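Local coordinates for protein ALKF (Bacillus cereus, PDB 3ZBO) that probably binds branched DNA such as Holliday junctions and is related to the HEAT-like repeat DNA glycosylases AlkC and AlkD, although its cellular function is not established, at residues A[8-16]-A[65-73]. Numbering follows the deposited sequence.
Sequences DFKTVMQEL and TGNYDAMYF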
loop_
_atom_site.group_PDB
_atom_site.type_symbol
_atom_site.label_atom_id
_atom_site.label_comp_id
_atom_site.label_asym_id
_atom_site.label_seq_id
_atom_site.Cartn_x
_atom_site.Cartn_y
_atom_site.Cartn_z
ATOM N N ASP A 8 11.464 -12.508 -21.327
ATOM C CA ASP A 8 10.823 -13.660 -20.753
ATOM C C ASP A 8 11.077 -13.757 -19.236
ATOM O O ASP A 8 11.835 -13.012 -18.678
ATOM C CB ASP A 8 11.109 -14.968 -21.508
ATOM C CG ASP A 8 12.564 -15.301 -21.556
ATOM O OD1 ASP A 8 13.310 -14.825 -20.640
ATOM O OD2 ASP A 8 12.982 -16.035 -22.521
ATOM N N PHE A 9 10.248 -14.569 -18.628
ATOM C CA PHE A 9 10.314 -14.832 -17.185
ATOM C C PHE A 9 11.710 -15.108 -16.692
ATOM O O PHE A 9 12.175 -14.481 -15.697
ATOM C CB PHE A 9 9.383 -16.008 -16.836
ATOM C CG PHE A 9 9.487 -16.445 -15.427
ATOM C CD1 PHE A 9 8.842 -15.753 -14.431
ATOM C CD2 PHE A 9 10.288 -17.562 -15.079
ATOM C CE1 PHE A 9 8.951 -16.181 -13.106
ATOM C CE2 PHE A 9 10.458 -17.995 -13.752
ATOM C CZ PHE A 9 9.772 -17.275 -12.745
ATOM N N LYS A 10 12.424 -16.032 -17.353
ATOM C CA LYS A 10 13.750 -16.418 -16.836
ATOM C C LYS A 10 14.711 -15.236 -16.874
ATOM O O LYS A 10 15.545 -15.045 -15.948
ATOM C CB LYS A 10 14.385 -17.555 -17.673
ATOM C CG LYS A 10 15.958 -17.405 -17.764
ATOM C CD LYS A 10 16.590 -17.464 -19.214
ATOM C CE LYS A 10 18.177 -17.716 -19.175
ATOM N NZ LYS A 10 18.635 -19.135 -18.791
ATOM N N THR A 11 14.621 -14.418 -17.915
ATOM C CA THR A 11 15.484 -13.260 -18.071
ATOM C C THR A 11 15.170 -12.186 -17.013
ATOM O O THR A 11 16.084 -11.607 -16.395
ATOM C CB THR A 11 15.339 -12.653 -19.456
ATOM O OG1 THR A 11 15.729 -13.658 -20.401
ATOM C CG2 THR A 11 16.213 -11.414 -19.652
ATOM N N VAL A 12 13.895 -11.945 -16.745
ATOM C CA VAL A 12 13.593 -10.995 -15.664
ATOM C C VAL A 12 14.082 -11.444 -14.322
ATOM O O VAL A 12 14.621 -10.588 -13.565
ATOM C CB VAL A 12 12.040 -10.757 -15.572
ATOM C CG1 VAL A 12 11.690 -9.853 -14.370
ATOM C CG2 VAL A 12 11.506 -10.166 -16.945
ATOM N N MET A 13 13.890 -12.727 -14.013
ATOM C CA MET A 13 14.351 -13.290 -12.752
ATOM C C MET A 13 15.876 -13.191 -12.654
ATOM O O MET A 13 16.435 -12.844 -11.590
ATOM C CB MET A 13 13.890 -14.699 -12.561
ATOM C CG MET A 13 12.359 -14.908 -12.369
ATOM S SD MET A 13 11.781 -13.973 -10.895
ATOM C CE MET A 13 12.440 -14.934 -9.556
ATOM N N GLN A 14 16.569 -13.431 -13.768
ATOM C CA GLN A 14 18.048 -13.225 -13.695
ATOM C C GLN A 14 18.459 -11.790 -13.447
ATOM O O GLN A 14 19.389 -11.527 -12.604
ATOM C CB GLN A 14 18.674 -13.721 -15.003
ATOM C CG GLN A 14 18.800 -15.230 -15.000
ATOM C CD GLN A 14 19.122 -15.791 -16.373
ATOM O OE1 GLN A 14 19.567 -16.932 -16.467
ATOM N NE2 GLN A 14 18.910 -14.995 -17.452
ATOM N N GLU A 15 17.801 -10.847 -14.119
ATOM C CA GLU A 15 18.128 -9.418 -13.992
ATOM C C GLU A 15 17.821 -8.941 -12.557
ATOM O O GLU A 15 18.587 -8.158 -11.962
ATOM C CB GLU A 15 17.413 -8.581 -15.029
ATOM C CG GLU A 15 17.730 -9.055 -16.489
ATOM C CD GLU A 15 17.571 -7.971 -17.556
ATOM O OE1 GLU A 15 17.016 -6.879 -17.250
ATOM O OE2 GLU A 15 18.016 -8.231 -18.727
ATOM N N LEU A 16 16.702 -9.400 -11.990
ATOM C CA LEU A 16 16.384 -8.981 -10.622
ATOM C C LEU A 16 17.370 -9.544 -9.601
ATOM O O LEU A 16 17.817 -8.853 -8.697
ATOM C CB LEU A 16 14.949 -9.431 -10.265
ATOM C CG LEU A 16 13.819 -8.695 -10.976
ATOM C CD1 LEU A 16 12.487 -9.279 -10.457
ATOM C CD2 LEU A 16 13.833 -7.222 -10.736
ATOM N N THR A 65 5.969 -16.521 -8.134
ATOM C CA THR A 65 7.266 -17.000 -7.590
ATOM C C THR A 65 7.247 -17.063 -6.067
ATOM O O THR A 65 8.009 -17.839 -5.468
ATOM C CB THR A 65 8.428 -16.144 -8.004
ATOM O OG1 THR A 65 8.283 -14.850 -7.497
ATOM C CG2 THR A 65 8.574 -16.165 -9.545
ATOM N N GLY A 66 6.473 -16.172 -5.457
ATOM C CA GLY A 66 6.604 -15.983 -4.008
ATOM C C GLY A 66 7.896 -15.301 -3.596
ATOM O O GLY A 66 8.141 -15.228 -2.373
ATOM N N ASN A 67 8.616 -14.708 -4.532
ATOM C CA ASN A 67 9.813 -13.931 -4.271
ATOM C C ASN A 67 9.397 -12.465 -4.214
ATOM O O ASN A 67 8.845 -11.897 -5.165
ATOM C CB ASN A 67 10.830 -14.222 -5.366
ATOM C CG ASN A 67 12.072 -13.344 -5.267
ATOM O OD1 ASN A 67 12.014 -12.140 -4.989
ATOM N ND2 ASN A 67 13.229 -13.952 -5.513
ATOM N N TYR A 68 9.569 -11.839 -3.018
ATOM C CA TYR A 68 9.082 -10.508 -2.828
ATOM C C TYR A 68 9.491 -9.537 -3.956
ATOM O O TYR A 68 8.704 -8.704 -4.437
ATOM C CB TYR A 68 9.550 -9.909 -1.463
ATOM C CG TYR A 68 9.180 -8.444 -1.322
ATOM C CD1 TYR A 68 7.847 -8.024 -1.196
ATOM C CD2 TYR A 68 10.191 -7.424 -1.414
ATOM C CE1 TYR A 68 7.504 -6.696 -1.142
ATOM C CE2 TYR A 68 9.838 -6.106 -1.353
ATOM C CZ TYR A 68 8.495 -5.687 -1.198
ATOM O OH TYR A 68 8.110 -4.397 -1.162
ATOM N N ASP A 69 10.760 -9.578 -4.367
ATOM C CA ASP A 69 11.138 -8.571 -5.373
ATOM C C ASP A 69 10.473 -8.814 -6.705
ATOM O O ASP A 69 10.083 -7.857 -7.427
ATOM C CB ASP A 69 12.654 -8.585 -5.594
ATOM C CG ASP A 69 13.406 -8.210 -4.309
ATOM O OD1 ASP A 69 13.437 -7.044 -3.984
ATOM O OD2 ASP A 69 13.900 -9.136 -3.665
ATOM N N ALA A 70 10.372 -10.098 -7.054
ATOM C CA ALA A 70 9.631 -10.416 -8.296
ATOM C C ALA A 70 8.164 -10.044 -8.203
ATOM O O ALA A 70 7.569 -9.597 -9.204
ATOM C CB ALA A 70 9.722 -11.949 -8.585
ATOM N N MET A 71 7.622 -10.250 -7.013
ATOM C CA MET A 71 6.228 -9.874 -6.804
ATOM C C MET A 71 5.990 -8.343 -6.855
ATOM O O MET A 71 4.991 -7.876 -7.411
ATOM C CB MET A 71 5.709 -10.393 -5.474
ATOM C CG MET A 71 5.658 -11.890 -5.430
ATOM S SD MET A 71 5.521 -12.580 -3.761
ATOM C CE MET A 71 3.712 -12.518 -3.562
ATOM N N TYR A 72 6.927 -7.574 -6.262
ATOM C CA TYR A 72 6.907 -6.129 -6.396
ATOM C C TYR A 72 6.987 -5.729 -7.850
ATOM O O TYR A 72 6.197 -4.868 -8.300
ATOM C CB TYR A 72 8.061 -5.548 -5.495
ATOM C CG TYR A 72 7.898 -4.042 -5.452
ATOM C CD1 TYR A 72 8.402 -3.250 -6.486
ATOM C CD2 TYR A 72 7.365 -3.417 -4.361
ATOM C CE1 TYR A 72 8.220 -1.855 -6.400
ATOM C CE2 TYR A 72 7.134 -2.028 -4.306
ATOM C CZ TYR A 72 7.625 -1.255 -5.316
ATOM O OH TYR A 72 7.393 0.125 -5.268
ATOM N N PHE A 73 7.905 -6.319 -8.597
ATOM C CA PHE A 73 8.054 -5.916 -9.968
ATOM C C PHE A 73 6.794 -6.326 -10.775
ATOM O O PHE A 73 6.362 -5.591 -11.668
ATOM C CB PHE A 73 9.324 -6.597 -10.554
ATOM C CG PHE A 73 9.657 -6.113 -11.897
ATOM C CD1 PHE A 73 10.074 -4.830 -12.050
ATOM C CD2 PHE A 73 9.493 -6.926 -13.001
ATOM C CE1 PHE A 73 10.325 -4.294 -13.353
ATOM C CE2 PHE A 73 9.800 -6.394 -14.305
ATOM C CZ PHE A 73 10.197 -5.094 -14.433
#
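Met-13 and Ala-70 meet where helix 9-16 crosses helix 68-73, a case of two helices joined mainly by van der Waals packing, with no hydrogen bond between the segments. The axes of these short segments pass 10.5 Å apart at 117°, and the small methyl of Ala-70 lets the Met-13 thioether settle close, SD lying 3.7 Å from Ala-70 CB. Bent at both chi2 (-59°) and chi3 (-73°), the methionine chain curls its CE toward Thr-65 CG2, and these two side chains approach tip to tip. One turn further on, Leu-16 sets CD1 over the backbone of Ala-70, 3.8 Å from CA, and also near Phe-73 CB. Val-12 CG1 meets the Phe-73 ring obliquely, 3.9 Å from Phe-73 CD2.

A second aromatic contact lies at the start of helix 9-16. Phe-9 turns the edge of its ring to Thr-65, whose CG2 lies in the ring plane 3.6 Å from CE1, while Met-13 CG, from the same helix, lies above one face, toward the rim of the ring.

Polar groups act within each segment. Asp-8 is the N-cap of helix 9-16, its OD1 accepting from Thr-11 N and, at 2.7 Å, from Thr-11 OG1. Ahead of helix 68-73, Thr-65 OG1 accepts from Asn-67 N (3.0 Å), an ST turn, and is itself hydrogen-bonded to Leu-62 O; Asn-67 is the N-cap, its OD1 making weak bonds to Asp-69 N and Ala-70 N.

The contact joins the N-terminal helix to helix 68-77, consistent with the helix-on-helix packing of an alpha-helical fold related to the HEAT-like repeat glycosylases. Around it, helix 56-63 offers Leu-62 to both Met-13 and Phe-73, helix 46-52 packs on Phe-73, and helix 98-110 receives Met-71 and Tyr-72.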